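PDB 3I16: aluminum resistance protein from Clostridium novyi, which probably acts as a pyridoxal-5'-phosphate-dependent carbon-sulfur lyase of the methionine gamma-lyase family, with a suggested part in aluminum resistance. Local coordinates for residues I214-N219 / L237-L242; A318-M323 / I337-K342. All coordinates share one frame; numbering follows the deposited sequence.

Interaction 1: I214-N219 / L237-L242; sequences ICFVDN and LIAGSL. With PLP (pyridoxal-5'-phosphate), chain J.
Val217 and Ile238 face each other in the middle of the three parallel residue pairs that join strands 214-218 and 237-241; the axes of these short segments, 4.7 Å apart at their closest, diverge by 19°. The backbone ladder has three sound rungs: Val217 N to Leu237 O at 2.9 Å, Ala239 N to Val217 O at 3.1 Å, and Asn219 N to Ala239 O at 2.9 Å. A fourth, from Leu237 N to Cys215 O, is weak. Val217 O also receives the CA-H of Ile238, with the CA atom 3.0 Å away.

Apolar contacts fall on both faces of the sheet. On one, the Phe216 ring, its CG anti to the backbone N (chi1 175°), leans across the neighbouring strand: CD1 lies 3.8 Å from Leu237 CG, while the methyl of Ala239 meets the ring at its edge, near the ring plane. On the other face Val217 CB packs on Ile238 CG2, and the Ile238 side chain runs alongside that of Asn219, whose amide is held by Arg184, Glu229 and Tyr256.

The polar contact to the cofactor comes from Asp218 at the end of its strand. OD2 accepts a very short bond, 2.5 Å, from N1 of the pyridoxal phosphate, and OD1 takes the backbone N of Cys220, which helps fix the carboxylate. Such an aspartate at the pyridine nitrogen is a hallmark of fold-type I enzymes and probably keeps N1 protonated.

Helix 100-111 covers the Phe216 face through Leu104 and Ala107; strands 177-183 and 255-259 flank the pair within the seven-stranded sheet.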
loop_
_atom_site.group_PDB
_atom_site.type_symbol
_atom_site.label_atom_id
_atom_site.label_comp_id
_atom_site.label_asym_id
_atom_site.label_seq_id
_atom_site.Cartn_x
_atom_site.Cartn_y
_atom_site.Cartn_z
ATOM N N ILE B 214 20.750 34.097 -2.232
ATOM C CA ILE B 214 20.530 32.665 -2.026
ATOM C C ILE B 214 21.221 31.909 -3.172
ATOM O O ILE B 214 20.997 32.187 -4.359
ATOM C CB ILE B 214 19.026 32.317 -2.018
ATOM C CG1 ILE B 214 18.319 33.012 -0.862
ATOM C CG2 ILE B 214 18.792 30.803 -1.938
ATOM C CD1 ILE B 214 18.979 32.788 0.520
ATOM N N CYS B 215 22.104 30.991 -2.810
ATOM C CA CYS B 215 22.746 30.131 -3.790
ATOM C C CYS B 215 22.006 28.795 -3.829
ATOM O O CYS B 215 22.100 27.990 -2.899
ATOM C CB CYS B 215 24.209 29.983 -3.447
ATOM S SG CYS B 215 25.122 31.518 -3.876
ATOM N N PHE B 216 21.250 28.601 -4.911
ATOM C CA PHE B 216 20.425 27.421 -5.128
ATOM C C PHE B 216 21.004 26.467 -6.182
ATOM O O PHE B 216 21.285 26.868 -7.299
ATOM C CB PHE B 216 19.009 27.867 -5.541
ATOM C CG PHE B 216 18.082 26.737 -5.906
ATOM C CD1 PHE B 216 17.847 25.695 -5.013
ATOM C CD2 PHE B 216 17.381 26.754 -7.100
ATOM C CE1 PHE B 216 16.989 24.658 -5.340
ATOM C CE2 PHE B 216 16.486 25.723 -7.434
ATOM C CZ PHE B 216 16.284 24.677 -6.549
ATOM N N VAL B 217 21.168 25.198 -5.820
ATOM C CA VAL B 217 21.691 24.207 -6.758
ATOM C C VAL B 217 20.690 23.112 -7.066
ATOM O O VAL B 217 20.111 22.497 -6.165
ATOM C CB VAL B 217 22.970 23.523 -6.232
ATOM C CG1 VAL B 217 23.517 22.545 -7.305
ATOM C CG2 VAL B 217 24.019 24.566 -5.850
ATOM N N ASP B 218 20.495 22.901 -8.362
ATOM C CA ASP B 218 19.735 21.779 -8.923
ATOM C C ASP B 218 20.741 20.654 -8.870
ATOM O O ASP B 218 21.680 20.615 -9.668
ATOM C CB ASP B 218 19.367 22.108 -10.380
ATOM C CG ASP B 218 18.773 20.929 -11.150
ATOM O OD1 ASP B 218 18.754 19.781 -10.655
ATOM O OD2 ASP B 218 18.293 21.188 -12.271
ATOM N N ASN B 219 20.539 19.743 -7.933
ATOM C CA ASN B 219 21.469 18.670 -7.649
ATOM C C ASN B 219 21.152 17.341 -8.344
ATOM O O ASN B 219 21.876 16.359 -8.148
ATOM C CB ASN B 219 21.525 18.442 -6.120
ATOM C CG ASN B 219 22.853 17.844 -5.665
ATOM O OD1 ASN B 219 23.900 18.211 -6.194
ATOM N ND2 ASN B 219 22.820 16.935 -4.685
ATOM N N LEU B 237 20.552 26.088 -0.593
ATOM C CA LEU B 237 19.430 25.206 -0.884
ATOM C C LEU B 237 19.759 24.392 -2.117
ATOM O O LEU B 237 20.358 24.906 -3.066
ATOM C CB LEU B 237 18.168 26.039 -1.139
ATOM C CG LEU B 237 16.826 25.352 -1.421
ATOM C CD1 LEU B 237 16.320 24.580 -0.213
ATOM C CD2 LEU B 237 15.742 26.382 -1.841
ATOM N N ILE B 238 19.356 23.124 -2.089
ATOM C CA ILE B 238 19.524 22.219 -3.206
ATOM C C ILE B 238 18.230 21.485 -3.347
ATOM O O ILE B 238 17.466 21.407 -2.395
ATOM C CB ILE B 238 20.675 21.184 -3.017
ATOM C CG1 ILE B 238 20.434 20.255 -1.809
ATOM C CG2 ILE B 238 22.017 21.895 -2.889
ATOM C CD1 ILE B 238 21.485 19.148 -1.699
ATOM N N ALA B 239 17.988 20.939 -4.535
ATOM C CA ALA B 239 16.790 20.168 -4.792
ATOM C C ALA B 239 17.098 19.045 -5.736
ATOM O O ALA B 239 18.028 19.168 -6.553
ATOM C CB ALA B 239 15.684 21.059 -5.396
ATOM N N GLY B 240 16.295 17.988 -5.647
ATOM C CA GLY B 240 16.392 16.843 -6.543
ATOM C C GLY B 240 15.183 15.916 -6.532
ATOM O O GLY B 240 14.242 16.090 -5.755
ATOM N N SER B 241 15.239 14.917 -7.411
ATOM C CA SER B 241 14.184 13.904 -7.594
ATOM C C SER B 241 14.503 12.575 -6.886
ATOM O O SER B 241 15.618 12.064 -6.981
ATOM C CB SER B 241 13.994 13.628 -9.090
ATOM O OG SER B 241 13.177 12.480 -9.309
ATOM N N LEU B 242 13.514 11.995 -6.213
ATOM C CA LEU B 242 13.721 10.721 -5.535
ATOM C C LEU B 242 13.694 9.514 -6.500
ATOM O O LEU B 242 13.865 8.391 -6.056
ATOM C CB LEU B 242 12.708 10.507 -4.381
ATOM C CG LEU B 242 12.782 11.356 -3.097
ATOM C CD1 LEU B 242 12.075 10.584 -1.980
ATOM C CD2 LEU B 242 14.189 11.693 -2.628
HETATM N N1 PLP J . 17.397 19.288 -13.621
HETATM C C2 PLP J . 18.254 18.466 -14.289
HETATM C C2A PLP J . 19.609 18.966 -14.685
HETATM C C3 PLP J . 17.843 17.166 -14.578
HETATM O O3 PLP J . 18.711 16.333 -15.240
HETATM C C4 PLP J . 16.568 16.718 -14.201
HETATM C C5 PLP J . 15.703 17.572 -13.526
HETATM C C6 PLP J . 16.145 18.847 -13.234
HETATM C C5A PLP J . 14.321 17.165 -13.049
HETATM O O4P PLP J . 13.617 16.451 -14.012
HETATM P P PLP J . 12.204 15.668 -13.761
HETATM O O1P PLP J . 12.197 14.748 -12.549
HETATM O O2P PLP J . 12.100 14.799 -14.992
HETATM O O3P PLP J . 11.094 16.697 -13.623
#

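Interaction 2: A318-M323 / I337-K342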
loop_
_atom_site.group_PDB
_atom_site.type_symbol
_atom_site.label_atom_id
_atom_site.label_comp_id
_atom_site.label_asym_id
_atom_site.label_seq_id
_atom_site.Cartn_x
_atom_site.Cartn_y
_atom_site.Cartn_z
ATOM N N ALA B 318 34.517 1.980 -30.173
ATOM C CA ALA B 318 33.646 1.646 -31.319
ATOM C C ALA B 318 33.724 2.706 -32.417
ATOM O O ALA B 318 33.493 2.397 -33.582
ATOM C CB ALA B 318 32.193 1.447 -30.862
ATOM N N GLY B 319 34.085 3.936 -32.050
ATOM C CA GLY B 319 34.283 5.010 -33.021
ATOM C C GLY B 319 33.394 6.238 -32.874
ATOM O O GLY B 319 33.410 7.095 -33.735
ATOM N N PHE B 320 32.638 6.331 -31.787
ATOM C CA PHE B 320 31.755 7.465 -31.556
ATOM C C PHE B 320 32.382 8.495 -30.615
ATOM O O PHE B 320 33.158 8.130 -29.728
ATOM C CB PHE B 320 30.455 6.961 -30.923
ATOM C CG PHE B 320 29.771 5.914 -31.736
ATOM C CD1 PHE B 320 29.087 6.260 -32.893
ATOM C CD2 PHE B 320 29.832 4.574 -31.371
ATOM C CE1 PHE B 320 28.477 5.275 -33.668
ATOM C CE2 PHE B 320 29.205 3.595 -32.122
ATOM C CZ PHE B 320 28.531 3.944 -33.275
ATOM N N GLU B 321 32.045 9.771 -30.805
ATOM C CA GLU B 321 32.492 10.798 -29.885
ATOM C C GLU B 321 31.649 10.647 -28.633
ATOM O O GLU B 321 30.439 10.409 -28.711
ATOM C CB GLU B 321 32.289 12.199 -30.432
ATOM C CG GLU B 321 33.215 12.623 -31.519
ATOM C CD GLU B 321 32.933 14.060 -31.933
ATOM O OE1 GLU B 321 32.975 14.977 -31.062
ATOM O OE2 GLU B 321 32.649 14.254 -33.129
ATOM N N VAL B 322 32.280 10.831 -27.486
ATOM C CA VAL B 322 31.619 10.679 -26.199
ATOM C C VAL B 322 31.961 11.864 -25.299
ATOM O O VAL B 322 33.018 12.461 -25.436
ATOM C CB VAL B 322 32.040 9.355 -25.511
ATOM C CG1 VAL B 322 31.560 8.147 -26.344
ATOM C CG2 VAL B 322 33.571 9.303 -25.283
HETATM N N MSE B 323 31.061 12.176 -24.375
HETATM C CA MSE B 323 31.216 13.283 -23.436
HETATM C C MSE B 323 30.542 12.841 -22.160
HETATM O O MSE B 323 29.350 12.568 -22.170
HETATM C CB MSE B 323 30.527 14.535 -23.986
HETATM C CG MSE B 323 30.313 15.694 -22.989
HETATM SE SE MSE B 323 31.981 16.408 -22.424
HETATM C CE MSE B 323 32.621 17.164 -24.077
ATOM N N ILE B 337 26.635 10.407 -25.981
ATOM C CA ILE B 337 27.229 9.794 -27.167
ATOM C C ILE B 337 26.725 10.568 -28.402
ATOM O O ILE B 337 25.521 10.632 -28.633
ATOM C CB ILE B 337 26.770 8.323 -27.321
ATOM C CG1 ILE B 337 26.853 7.553 -25.997
ATOM C CG2 ILE B 337 27.539 7.617 -28.416
ATOM C CD1 ILE B 337 26.174 6.228 -26.058
ATOM N N LYS B 338 27.639 11.146 -29.183
ATOM C CA LYS B 338 27.291 11.880 -30.387
ATOM C C LYS B 338 27.333 10.874 -31.523
ATOM O O LYS B 338 28.398 10.364 -31.875
ATOM C CB LYS B 338 28.269 13.037 -30.626
ATOM C CG LYS B 338 27.921 13.935 -31.821
ATOM C CD LYS B 338 28.818 15.198 -31.969
ATOM C CE LYS B 338 28.651 16.176 -30.786
ATOM N NZ LYS B 338 29.261 17.534 -30.998
ATOM N N PHE B 339 26.168 10.543 -32.065
ATOM C CA PHE B 339 26.100 9.598 -33.172
ATOM C C PHE B 339 26.306 10.255 -34.534
ATOM O O PHE B 339 26.891 9.626 -35.412
ATOM C CB PHE B 339 24.787 8.793 -33.149
ATOM C CG PHE B 339 24.730 7.773 -32.045
ATOM C CD1 PHE B 339 25.420 6.582 -32.164
ATOM C CD2 PHE B 339 24.002 8.007 -30.896
ATOM C CE1 PHE B 339 25.384 5.646 -31.160
ATOM C CE2 PHE B 339 23.959 7.064 -29.871
ATOM C CZ PHE B 339 24.641 5.888 -30.006
ATOM N N ASN B 340 25.872 11.509 -34.697
ATOM C CA ASN B 340 25.953 12.203 -35.998
ATOM C C ASN B 340 25.298 11.341 -37.077
ATOM O O ASN B 340 25.825 11.183 -38.188
ATOM C CB ASN B 340 27.403 12.585 -36.372
ATOM C CG ASN B 340 27.836 13.900 -35.744
ATOM O OD1 ASN B 340 27.062 14.862 -35.694
ATOM N ND2 ASN B 340 29.080 13.956 -35.283
ATOM N N ASP B 341 24.134 10.796 -36.705
ATOM C CA ASP B 341 23.373 9.853 -37.509
ATOM C C ASP B 341 22.084 9.538 -36.747
ATOM O O ASP B 341 22.113 8.892 -35.707
ATOM C CB ASP B 341 24.180 8.575 -37.739
ATOM C CG ASP B 341 23.483 7.614 -38.654
ATOM O OD1 ASP B 341 22.238 7.578 -38.645
ATOM O OD2 ASP B 341 24.184 6.904 -39.388
ATOM N N LYS B 342 20.960 10.007 -37.269
ATOM C CA LYS B 342 19.659 9.830 -36.624
ATOM C C LYS B 342 19.271 8.344 -36.515
ATOM O O LYS B 342 18.653 7.926 -35.534
ATOM C CB LYS B 342 18.587 10.605 -37.404
ATOM C CG LYS B 342 17.272 10.846 -36.660
ATOM C CD LYS B 342 16.281 11.547 -37.585
ATOM C CE LYS B 342 14.929 11.753 -36.924
HETATM O O HOH W 1 30.527 10.347 -33.224
#
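Phe320 and Phe339 meet in an edge-to-face aromatic pair, with ring centroids 5.1 Å apart and planes at 66°. The edge of Phe339 is the one that points in: its CE1 stands over a face of the Phe320 ring, displaced toward the rim, and the closest atoms are Phe320 CE1 and Phe339 CD1 at 3.6 Å. Both side chains place CG anti to the carbonyl carbon (chi1 -56° for Phe320 and -72° for Phe339). At Phe339 this brings the ring back toward the other segment, although its CB does not head there. In the conformer described here, one of two, Ile337 joins the two aromatics, as its CG2 branch packs 3.9 Å from Phe320 CB and also lies over a face of the Phe339 ring.

Glu321 and Lys338 run side by side, pointing the same way, with their CB atoms 4.1 Å apart. Lys338 starts out extended and bends at chi3. Its NZ ends 4.5 Å from Glu321 OE1, beyond a salt bridge, and Lys338 makes a cation-pi contact with Trp190.

The backbones are tied by Lys338 N to Glu321 O at 2.9 Å. In place of a direct return bond, a water accepts from Glu321 N and donates to Lys338 O, the second leg being very short.

This is the open end of an antiparallel beta hairpin, at the border of the six-stranded sheet. Gly319 closes helix 287-318 with a Schellman motif, and Asp341 N-caps helix 342-354. Those two helices and helix 411-425 pack on the aromatic pair through Met315, Lys344 and Ile425, while strand 402-406 continues the sheet beyond Ile337.

Overall arrangement
The two contacts belong to different sheets of one chain: interaction 1 to the mixed seven-stranded sheet beside the cofactor, interaction 2 to the edge of the antiparallel six-stranded one. Their centres are 31 Å apart and their nearest atoms about 16 Å, so they do not touch. They follow one another along the chain, with helix 287-318 leading into interaction 2. Interaction 1 is buried, its centre about 10 Å from that of the chain, and supplies Asp218 to the pocket, where the cofactor is also hydrogen-bonded to Gly100 and Thr101 of the same chain and to Tyr68 of the second subunit; interaction 2, centred about 22 Å from the chain centre and partly buried, lies away from that pocket.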